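Local coordinates for avirulence protein (Pseudomonas syringae, PDB 4B6X) that is a coiled-coil effector that a plant pathogen delivers by type III secretion, regions of which are required for the activation of plant immunity, at residues Lys34-Met37 with Val38-Thr42; Ala69-Ala72 with Asp73-Arg77; Val80-Asn83 with Glu84-Ile88. One frame throughout, in Å; residues are numbered along the deposited sequence. Where two conformers were deposited one is given.

Overall arrangement
All three contacts are local turns of one antiparallel helical hairpin, the in planta processed C-terminal domain of the effector. Contact 1 lies on helix 25-50, contacts 2 and 3 on helix 54-89, in that order along the chain. Contacts 1 and 2 face each other across the hairpin with centres about 14 Å apart: Gln-35 OE1 packs 3.4 Å from Leu-71 CD2, and the Lys-34 side chain lies against Asp-70 and Leu-74. Contact 3 continues helix 54-89 toward the C-terminus, its centre about 17 Å from that of contact 2 and about 27 Å from that of contact 1, which it does not touch.

Contact 1 (Lys34-Met37 with Val38-Thr42)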
ATOM      1  N   LYS A  34      -4.148  -1.831   2.580  1.00 19.27           N
ATOM      2  CA  LYS A  34      -3.100  -1.967   1.594  1.00 17.28           C
ATOM      3  C   LYS A  34      -1.696  -1.753   2.158  1.00 17.47           C
ATOM      4  O   LYS A  34      -0.767  -2.450   1.731  1.00 16.30           O
ATOM      5  CB  LYS A  34      -3.350  -1.065   0.375  1.00 16.69           C
ATOM      6  CG  LYS A  34      -2.342  -1.323  -0.784  1.00 15.71           C
ATOM      7  CD  LYS A  34      -2.820  -1.507  -2.248  1.00 18.38           C
ATOM      8  CE  LYS A  34      -4.252  -1.802  -2.548  1.00 20.00           C
ATOM      9  NZ  LYS A  34      -4.478  -3.055  -3.294  1.00 18.65           N
ATOM     10  N   GLN A  35      -1.539  -0.826   3.118  1.00 17.89           N
ATOM     11  CA  GLN A  35      -0.281  -0.667   3.847  1.00 18.83           C
ATOM     12  C   GLN A  35       0.057  -1.940   4.636  1.00 20.74           C
ATOM     13  O   GLN A  35       1.201  -2.360   4.636  1.00 20.68           O
ATOM     14  CB  GLN A  35      -0.355   0.532   4.810  1.00 20.28           C
ATOM     15  CG  GLN A  35       0.994   0.922   5.497  1.00 22.38           C
ATOM     16  CD  GLN A  35       2.077   1.414   4.511  1.00 21.98           C
ATOM     17  OE1 GLN A  35       2.017   2.551   4.049  1.00 23.23           O
ATOM     18  NE2 GLN A  35       3.081   0.550   4.200  1.00 21.73           N
ATOM     19  N   LEU A  36      -0.925  -2.535   5.317  1.00 21.50           N
ATOM     20  CA  LEU A  36      -0.725  -3.842   5.933  1.00 23.97           C
ATOM     21  C   LEU A  36      -0.211  -4.901   4.920  1.00 22.59           C
ATOM     22  O   LEU A  36       0.757  -5.608   5.201  1.00 21.68           O
ATOM     23  CB  LEU A  36      -2.000  -4.323   6.625  1.00 26.49           C
ATOM     24  CG  LEU A  36      -1.920  -5.635   7.428  1.00 32.50           C
ATOM     25  CD1 LEU A  36      -0.897  -5.558   8.623  1.00 34.66           C
ATOM     26  CD2 LEU A  36      -3.355  -6.023   7.952  1.00 37.37           C
ATOM     27  N   MET A  37      -0.828  -5.005   3.741  1.00 21.35           N
ATOM     28  CA  MET A  37      -0.363  -5.971   2.768  1.00 20.97           C
ATOM     29  C   MET A  37       1.073  -5.658   2.345  1.00 18.44           C
ATOM     30  O   MET A  37       1.934  -6.573   2.245  1.00 19.30           O
ATOM     31  CB  MET A  37      -1.248  -6.041   1.531  1.00 21.34           C
ATOM     32  CG  MET A  37      -2.564  -6.835   1.672  1.00 29.21           C
ATOM     33  SD  MET A  37      -3.274  -7.355   0.012  1.00 39.80           S
ATOM     34  CE  MET A  37      -2.332  -6.214  -1.080  1.00 19.57           C
ATOM     35  N   VAL A  38       1.365  -4.388   2.119  1.00 16.07           N
ATOM     36  CA  VAL A  38       2.727  -3.984   1.733  1.00 14.33           C
ATOM     37  C   VAL A  38       3.746  -4.382   2.769  1.00 16.15           C
ATOM     38  O   VAL A  38       4.834  -4.888   2.446  1.00 17.17           O
ATOM     39  CB  VAL A  38       2.827  -2.470   1.471  1.00 13.86           C
ATOM     40  CG1 VAL A  38       4.286  -1.970   1.620  1.00 12.15           C
ATOM     41  CG2 VAL A  38       2.211  -2.126   0.081  1.00 11.95           C
ATOM     42  N   ASN A  39       3.395  -4.184   4.029  1.00 17.48           N
ATOM     43  CA  ASN A  39       4.263  -4.562   5.111  1.00 19.07           C
ATOM     44  C   ASN A  39       4.462  -6.090   5.233  1.00 19.65           C
ATOM     45  O   ASN A  39       5.571  -6.564   5.513  1.00 19.45           O
ATOM     46  CB  ASN A  39       3.699  -4.010   6.428  1.00 22.05           C
ATOM     47  CG  ASN A  39       3.746  -2.483   6.523  1.00 23.71           C
ATOM     48  OD1 ASN A  39       4.248  -1.789   5.639  1.00 28.89           O
ATOM     49  ND2 ASN A  39       3.188  -1.957   7.596  1.00 25.00           N
ATOM     50  N   ASN A  40       3.392  -6.871   5.087  1.00 19.83           N
ATOM     51  CA  ASN A  40       3.514  -8.324   5.176  1.00 21.06           C
ATOM     52  C   ASN A  40       4.385  -8.869   4.044  1.00 19.59           C
ATOM     53  O   ASN A  40       5.270  -9.687   4.258  1.00 20.95           O
ATOM     54  CB  ASN A  40       2.133  -8.990   5.179  1.00 22.49           C
ATOM     55  CG  ASN A  40       1.368  -8.747   6.487  1.00 27.11           C
ATOM     56  OD1 ASN A  40       1.969  -8.562   7.539  1.00 28.30           O
ATOM     57  ND2 ASN A  40       0.039  -8.711   6.413  1.00 29.40           N
ATOM     58  N   LEU A  41       4.180  -8.349   2.844  1.00 16.90           N
ATOM     59  CA  LEU A  41       4.965  -8.745   1.715  1.00 15.26           C
ATOM     60  C   LEU A  41       6.408  -8.318   1.867  1.00 15.43           C
ATOM     61  O   LEU A  41       7.291  -9.035   1.421  1.00 15.28           O
ATOM     62  CB  LEU A  41       4.368  -8.179   0.420  1.00 13.41           C
ATOM     63  CG  LEU A  41       3.033  -8.769  -0.037  1.00 13.91           C
ATOM     64  CD1 LEU A  41       2.299  -7.822  -1.040  1.00 11.70           C
ATOM     65  CD2 LEU A  41       3.304 -10.152  -0.702  1.00 13.91           C
ATOM     66  N   THR A  42       6.672  -7.192   2.527  1.00 16.79           N
ATOM     67  CA  THR A  42       8.043  -6.778   2.750  1.00 17.52           C
ATOM     68  C   THR A  42       8.753  -7.744   3.717  1.00 21.05           C
ATOM     69  O   THR A  42       9.903  -8.137   3.474  1.00 21.00           O
ATOM     70  CB  THR A  42       8.165  -5.345   3.258  1.00 18.39           C
ATOM     71  OG1 THR A  42       7.498  -4.456   2.359  1.00 16.43           O
ATOM     72  CG2 THR A  42       9.640  -4.948   3.350  1.00 16.87           C
TER
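Gln-35 and Asn-39 join their side-chain amides one turn apart on helix 25-50, the first arm of the antiparallel coiled-coil hairpin. Gln-35 NE2 donates to Asn-39 OD1 at 3.0 Å, with an N-H...O angle of 145°. The bond is bent, and the donor stands above the carbonyl plane of Asn-39 instead of on a lone pair; the two amide planes are turned 35° from each other. Gln-35 starts with CG beside its own carbonyl carbon and then folds at chi2 (64°), which carries the amide along the helix toward Asn-39.

The backbone bonds of the alpha helix run from the N of Val-38, Asn-39, Asn-40 and Leu-41 to the O of Lys-34, Gln-35, Leu-36 and Met-37.

The remaining contacts are van der Waals packing of aliphatic carbons against polar atoms. Val-38 CG1 meets Gln-35 NE2 at 3.8 Å, while its other branch, CG2, rests on Lys-34 O at 3.4 Å. Leu-36 CG lies 3.8 Å from Asn-40 ND2, the two side chains at a slant. Lys-34, Gln-35 and Thr-42 face helix 54-89, Thr-42 touching Leu-64, so this turn has one flank against the partner helix.

Val-38 O accepts two bonds, from Thr-42 N and, at 2.7 Å, from Thr-42 OG1, which reach it from opposite faces of its carbonyl plane.

Contact 2 (Ala69-Ala72 with Asp73-Arg77)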
ATOM      1  N   ALA A  69       2.751   0.259  -5.825  1.00 13.26           N
ATOM      2  CA  ALA A  69       2.226   1.148  -6.852  1.00 14.63           C
ATOM      3  C   ALA A  69       0.749   1.483  -6.600  1.00 14.47           C
ATOM      4  O   ALA A  69       0.338   2.641  -6.712  1.00 15.19           O
ATOM      5  CB  ALA A  69       2.411   0.530  -8.247  1.00 14.18           C
ATOM      6  N   ASP A  70      -0.037   0.460  -6.262  1.00 14.20           N
ATOM      7  CA  ASP A  70      -1.429   0.624  -5.967  1.00 14.20           C
ATOM      8  C   ASP A  70      -1.633   1.507  -4.733  1.00 14.47           C
ATOM      9  O   ASP A  70      -2.512   2.350  -4.707  1.00 14.26           O
ATOM     10  CB  ASP A  70      -2.093  -0.737  -5.757  1.00 14.53           C
ATOM     11  CG  ASP A  70      -2.216  -1.554  -7.043  1.00 16.80           C
ATOM     12  OD1 ASP A  70      -2.141  -0.973  -8.169  1.00 19.76           O
ATOM     13  OD2 ASP A  70      -2.419  -2.789  -6.930  1.00 17.07           O
ATOM     14  N   LEU A  71      -0.799   1.328  -3.723  1.00 14.20           N
ATOM     15  CA  LEU A  71      -0.889   2.138  -2.524  1.00 14.74           C
ATOM     16  C   LEU A  71      -0.632   3.614  -2.828  1.00 14.36           C
ATOM     17  O   LEU A  71      -1.351   4.481  -2.329  1.00 14.80           O
ATOM     18  CB  LEU A  71       0.109   1.653  -1.449  1.00 14.00           C
ATOM     19  CG  LEU A  71       0.142   2.383  -0.113  1.00 15.99           C
ATOM     20  CD1 LEU A  71      -1.212   2.350   0.518  1.00 11.86           C
ATOM     21  CD2 LEU A  71       1.267   1.805   0.855  1.00 14.69           C
ATOM     22  N   ALA A  72       0.433   3.905  -3.560  1.00 14.06           N
ATOM     23  CA  ALA A  72       0.752   5.275  -3.873  1.00 14.50           C
ATOM     24  C   ALA A  72      -0.412   5.971  -4.628  1.00 14.58           C
ATOM     25  O   ALA A  72      -0.714   7.116  -4.360  1.00 14.32           O
ATOM     26  CB  ALA A  72       2.039   5.345  -4.628  1.00 15.51           C
ATOM     27  N   ASP A  73      -1.069   5.273  -5.562  1.00 14.72           N
ATOM     28  CA  ASP A  73      -2.261   5.812  -6.225  1.00 14.55           C
ATOM     29  C   ASP A  73      -3.408   6.042  -5.258  1.00 14.29           C
ATOM     30  O   ASP A  73      -4.093   7.082  -5.311  1.00 14.76           O
ATOM     31  CB  ASP A  73      -2.721   4.885  -7.344  1.00 14.73           C
ATOM     32  CG  ASP A  73      -1.835   4.979  -8.591  1.00 18.12           C
ATOM     33  OD1 ASP A  73      -0.964   5.867  -8.651  1.00 20.03           O
ATOM     34  OD2 ASP A  73      -2.041   4.193  -9.537  1.00 20.38           O
ATOM     35  N   LEU A  74      -3.651   5.081  -4.373  1.00 13.84           N
ATOM     36  CA  LEU A  74      -4.693   5.247  -3.399  1.00 14.43           C
ATOM     37  C   LEU A  74      -4.440   6.513  -2.545  1.00 14.59           C
ATOM     38  O   LEU A  74      -5.346   7.305  -2.294  1.00 13.59           O
ATOM     39  CB  LEU A  74      -4.863   3.998  -2.536  1.00 15.15           C
ATOM     40  CG  LEU A  74      -5.446   2.713  -3.144  1.00 15.22           C
ATOM     41  CD1 LEU A  74      -5.559   1.661  -2.050  1.00 18.54           C
ATOM     42  CD2 LEU A  74      -6.791   2.939  -3.773  1.00 16.76           C
ATOM     43  N   GLN A  75      -3.200   6.730  -2.152  1.00 14.73           N
ATOM     44  CA  GLN A  75      -2.878   7.836  -1.255  1.00 16.36           C
ATOM     45  C   GLN A  75      -3.055   9.175  -1.975  1.00 16.74           C
ATOM     46  O   GLN A  75      -3.543  10.135  -1.374  1.00 16.51           O
ATOM     47  CB  GLN A  75      -1.454   7.696  -0.713  1.00 17.35           C
ATOM     48  CG  GLN A  75      -1.326   6.511   0.244  1.00 19.38           C
ATOM     49  CD  GLN A  75       0.071   6.279   0.695  1.00 25.02           C
ATOM     50  OE1 GLN A  75       0.986   6.208  -0.118  1.00 29.46           O
ATOM     51  NE2 GLN A  75       0.255   6.134   1.994  1.00 26.54           N
ATOM     52  N   ARG A  76      -2.659   9.233  -3.247  1.00 16.00           N
ATOM     53  CA  ARG A  76      -2.908  10.439  -4.056  1.00 17.01           C
ATOM     54  C   ARG A  76      -4.386  10.783  -4.129  1.00 16.84           C
ATOM     55  O   ARG A  76      -4.745  11.947  -3.985  1.00 16.40           O
ATOM     56  CB  ARG A  76      -2.325  10.327  -5.471  1.00 17.44           C
ATOM     57  CG  ARG A  76      -0.832  10.656  -5.471  1.00 20.57           C
ATOM     58  CD  ARG A  76      -0.215  10.682  -6.866  1.00 22.99           C
ATOM     59  NE  ARG A  76       0.019   9.352  -7.409  1.00 22.80           N
ATOM     60  CZ  ARG A  76       1.131   8.624  -7.229  1.00 24.50           C
ATOM     61  NH1 ARG A  76       2.166   9.078  -6.501  1.00 25.30           N
ATOM     62  NH2 ARG A  76       1.201   7.411  -7.762  1.00 20.75           N
ATOM     63  N   ARG A  77      -5.228   9.769  -4.371  1.00 16.41           N
ATOM     64  CA  ARG A  77      -6.672   9.980  -4.496  1.00 16.43           C
ATOM     65  C   ARG A  77      -7.303  10.470  -3.221  1.00 16.37           C
ATOM     66  O   ARG A  77      -8.254  11.275  -3.259  1.00 15.98           O
ATOM     67  CB  ARG A  77      -7.394   8.712  -4.957  1.00 16.65           C
ATOM     68  CG  ARG A  77      -7.181   8.396  -6.419  1.00 17.79           C
ATOM     69  CD  ARG A  77      -7.497   6.927  -6.727  1.00 21.33           C
ATOM     70  NE  ARG A  77      -8.835   6.507  -6.283  1.00 22.37           N
ATOM     71  CZ  ARG A  77      -9.263   5.236  -6.266  1.00 22.86           C
ATOM     72  NH1 ARG A  77      -8.463   4.253  -6.647  1.00 20.34           N
ATOM     73  NH2 ARG A  77     -10.495   4.948  -5.845  1.00 24.33           N
TER
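Arg-76 bends back over the turn that carries Ala-72, its guanidinium lying over the Ala-72 carbonyl and gripping Asp-73. The salt bridge runs from Arg-76 NH2 to Asp-73 OD1 at 2.8 Å, with an N-H...O angle of 155°; the oxygen is approached almost end-on, and it sits 15° out of the guanidinium plane. The bond joins residues three apart and fixes the end of the arginine over the turn. Ala-72 O lies 3.7 Å from the guanidinium plane, over its centre, and the same oxygen accepts the backbone bond from Arg-76 N at 3.1 Å. A bend at chi3 (-77°) turns the arginine back toward the N-terminal end of the helix, bringing NH2 to 3.8 Å from Ala-72 CB.

The other backbone bonds link Asp-73 N to Ala-69 O, Leu-74 N to Asp-70 O and Gln-75 N to Leu-71 O, the i to i+4 pattern of the alpha helix. They belong to helix 54-89, the second arm of the antiparallel coiled-coil hairpin, and Leu-71 and Leu-74 are its buried residues here. Leu-74 touches Leu-27 and Glu-30 of helix 25-50.

Within the turn, Leu-74 starts with CG beside its backbone N, which sets CG 3.3 Å from Asp-70 O. Gln-75, extended beyond CG, slants across Leu-71: its OE1 reaches Leu-71 CG at 3.9 Å, and its CG rests on Leu-71 O. The carboxylate carbon of Asp-73, CG, merely lies 3.7 Å from Ala-69 O, with no bond between the two groups.

Contact 3 (Val80-Asn83 with Glu84-Ile88); sequences VLRN and EDRRI
Val-80 and Glu-84, one helical turn apart, run side by side and point the same way. Val-80 CG1 packs 3.9 Å from Glu-84 CD, and Glu-84 CG rests on Val-80 O at 3.4 Å. The glutamate starts with CG beside its backbone N (chi1 -71°) and is extended beyond it, which lays the chain back along the valine.

These side chains are spaced by the alpha helix itself, the C-terminal part of helix 54-89, where the predicted coiled coil of the hairpin ends. Backbone bonds pair the N of Glu-84, Asp-85, Arg-86 and Arg-87 with the O of Val-80, Leu-81, Arg-82 and Asn-83.

Arg-87 likewise lays its aliphatic part over the preceding turn, with CD 3.4 Å from Asn-83 O. Asn-83 and Arg-86 were each modelled in two conformers, and the ends of their side chains come too close in this combination for their mutual placement to be trusted. The oblique approach of Arg-82, extended from CG to NE, to the side chain of Arg-86 is doubtful for the same reason.

Asp-85 CB sits 3.3 Å from Leu-81 O, while Asp-85 OD2 takes a weak hydrogen bond from Ala-23 N, near the start of the modelled chain. One turn further on, Asn-89 ND2 bonds to Asp-85 O.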
ATOM      1  N   VAL A  80      -6.405  14.212  -2.439  1.00 15.06           N
ATOM      2  CA  VAL A  80      -7.269  15.143  -3.174  1.00 15.32           C
ATOM      3  C   VAL A  80      -8.574  15.334  -2.420  1.00 16.07           C
ATOM      4  O   VAL A  80      -9.033  16.452  -2.151  1.00 16.50           O
ATOM      5  CB  VAL A  80      -7.582  14.677  -4.609  1.00 14.74           C
ATOM      6  CG1 VAL A  80      -8.709  15.543  -5.191  1.00 14.05           C
ATOM      7  CG2 VAL A  80      -6.321  14.818  -5.466  1.00 15.81           C
ATOM      8  N   LEU A  81      -9.147  14.216  -2.057  1.00 16.14           N
ATOM      9  CA  LEU A  81     -10.421  14.196  -1.388  1.00 18.29           C
ATOM     10  C   LEU A  81     -10.382  14.905  -0.028  1.00 18.03           C
ATOM     11  O   LEU A  81     -11.277  15.684   0.309  1.00 18.91           O
ATOM     12  CB  LEU A  81     -10.789  12.742  -1.260  1.00 19.10           C
ATOM     13  CG  LEU A  81     -12.153  12.281  -0.917  1.00 24.14           C
ATOM     14  CD1 LEU A  81     -12.377  10.842  -1.563  1.00 21.19           C
ATOM     15  CD2 LEU A  81     -12.145  12.327   0.596  1.00 26.17           C
ATOM     16  N   ARG A  82      -9.325  14.682   0.722  1.00 17.05           N
ATOM     17  CA  ARG A  82      -9.194  15.299   2.044  1.00 19.07           C
ATOM     18  C   ARG A  82      -8.940  16.799   1.899  1.00 17.77           C
ATOM     19  O   ARG A  82      -9.496  17.560   2.630  1.00 19.07           O
ATOM     20  CB  ARG A  82      -8.065  14.632   2.803  1.00 19.98           C
ATOM     21  CG  ARG A  82      -7.666  15.216   4.109  1.00 28.15           C
ATOM     22  CD  ARG A  82      -6.317  14.571   4.467  1.00 38.08           C
ATOM     23  NE  ARG A  82      -5.861  14.827   5.830  1.00 47.65           N
ATOM     24  CZ  ARG A  82      -4.844  14.169   6.405  1.00 54.39           C
ATOM     25  NH1 ARG A  82      -4.191  13.204   5.735  1.00 53.48           N
ATOM     26  NH2 ARG A  82      -4.476  14.470   7.657  1.00 57.65           N
ATOM     27  N   ASN A  83      -8.108  17.223   0.954  1.00 16.43           N
ATOM     28  CA  ASN A  83      -7.906  18.656   0.740  0.50 17.03           C
ATOM     29  C   ASN A  83      -9.195  19.364   0.309  1.00 16.35           C
ATOM     30  O   ASN A  83      -9.487  20.459   0.767  1.00 16.50           O
ATOM     31  CB  ASN A  83      -6.777  18.911  -0.255  0.50 16.81           C
ATOM     32  CG  ASN A  83      -5.410  18.678   0.351  0.50 18.95           C
ATOM     33  OD1 ASN A  83      -5.238  18.715   1.578  0.50 24.22           O
ATOM     34  ND2 ASN A  83      -4.422  18.469  -0.497  0.50 17.93           N
ATOM     35  N   GLU A  84      -9.994  18.726  -0.544  1.00 15.04           N
ATOM     36  CA  GLU A  84     -11.262  19.321  -0.989  1.00 14.78           C
ATOM     37  C   GLU A  84     -12.293  19.381   0.144  1.00 16.13           C
ATOM     38  O   GLU A  84     -12.935  20.385   0.337  1.00 16.77           O
ATOM     39  CB  GLU A  84     -11.816  18.592  -2.237  1.00 14.33           C
ATOM     40  CG  GLU A  84     -10.975  18.900  -3.448  1.00 13.76           C
ATOM     41  CD  GLU A  84     -11.457  18.286  -4.779  1.00 15.48           C
ATOM     42  OE1 GLU A  84     -12.261  17.328  -4.770  1.00 13.37           O
ATOM     43  OE2 GLU A  84     -11.003  18.809  -5.857  1.00 15.86           O
ATOM     44  N   ASP A  85     -12.411  18.301   0.912  1.00 17.01           N
ATOM     45  CA  ASP A  85     -13.226  18.267   2.121  1.00 18.07           C
ATOM     46  C   ASP A  85     -12.879  19.390   3.096  1.00 19.30           C
ATOM     47  O   ASP A  85     -13.794  20.046   3.633  1.00 19.11           O
ATOM     48  CB  ASP A  85     -13.061  16.909   2.786  1.00 19.14           C
ATOM     49  CG  ASP A  85     -14.087  16.641   3.883  1.00 22.96           C
ATOM     50  OD1 ASP A  85     -15.318  16.829   3.692  1.00 25.63           O
ATOM     51  OD2 ASP A  85     -13.642  16.224   4.962  1.00 28.55           O
ATOM     52  N   ARG A  86     -11.579  19.633   3.319  1.00 19.48           N
ATOM     53  CA  ARG A  86     -11.149  20.713   4.218  0.50 21.44           C
ATOM     54  C   ARG A  86     -11.564  22.100   3.693  1.00 21.18           C
ATOM     55  O   ARG A  86     -12.023  22.960   4.453  1.00 22.18           O
ATOM     56  CB  ARG A  86      -9.634  20.652   4.446  0.50 22.58           C
ATOM     57  CG  ARG A  86      -9.216  19.546   5.422  0.50 25.81           C
ATOM     58  CD  ARG A  86      -7.803  19.722   5.924  0.50 30.56           C
ATOM     59  NE  ARG A  86      -6.841  18.857   5.248  0.50 32.91           N
ATOM     60  CZ  ARG A  86      -5.894  19.293   4.418  0.50 34.23           C
ATOM     61  NH1 ARG A  86      -5.792  20.585   4.144  0.50 33.96           N
ATOM     62  NH2 ARG A  86      -5.051  18.433   3.856  0.50 34.94           N
ATOM     63  N   ARG A  87     -11.385  22.310   2.392  1.00 18.90           N
ATOM     64  CA  ARG A  87     -11.736  23.574   1.759  1.00 18.57           C
ATOM     65  C   ARG A  87     -13.255  23.789   1.759  1.00 18.38           C
ATOM     66  O   ARG A  87     -13.731  24.892   2.010  1.00 17.72           O
ATOM     67  CB  ARG A  87     -11.156  23.620   0.336  1.00 17.70           C
ATOM     68  CG  ARG A  87      -9.622  23.862   0.320  1.00 16.97           C
ATOM     69  CD  ARG A  87      -9.023  23.354  -1.008  1.00 18.86           C
ATOM     70  NE  ARG A  87      -9.686  23.959  -2.162  1.00 18.60           N
ATOM     71  CZ  ARG A  87      -9.918  23.392  -3.352  1.00 15.60           C
ATOM     72  NH1 ARG A  87      -9.544  22.160  -3.634  1.00 15.21           N
ATOM     73  NH2 ARG A  87     -10.559  24.086  -4.272  1.00 16.81           N
ATOM     74  N   ILE A  88     -14.015  22.725   1.533  1.00 17.79           N
ATOM     75  CA  ILE A  88     -15.469  22.821   1.614  1.00 19.04           C
ATOM     76  C   ILE A  88     -15.949  23.139   3.022  1.00 23.24           C
ATOM     77  O   ILE A  88     -16.906  23.889   3.179  1.00 23.84           O
ATOM     78  CB  ILE A  88     -16.169  21.520   1.142  1.00 18.14           C
ATOM     79  CG1 ILE A  88     -15.921  21.287  -0.349  1.00 16.52           C
ATOM     80  CG2 ILE A  88     -17.714  21.559   1.452  1.00 16.37           C
ATOM     81  CD1 ILE A  88     -16.265  19.868  -0.833  1.00 13.07           C
TER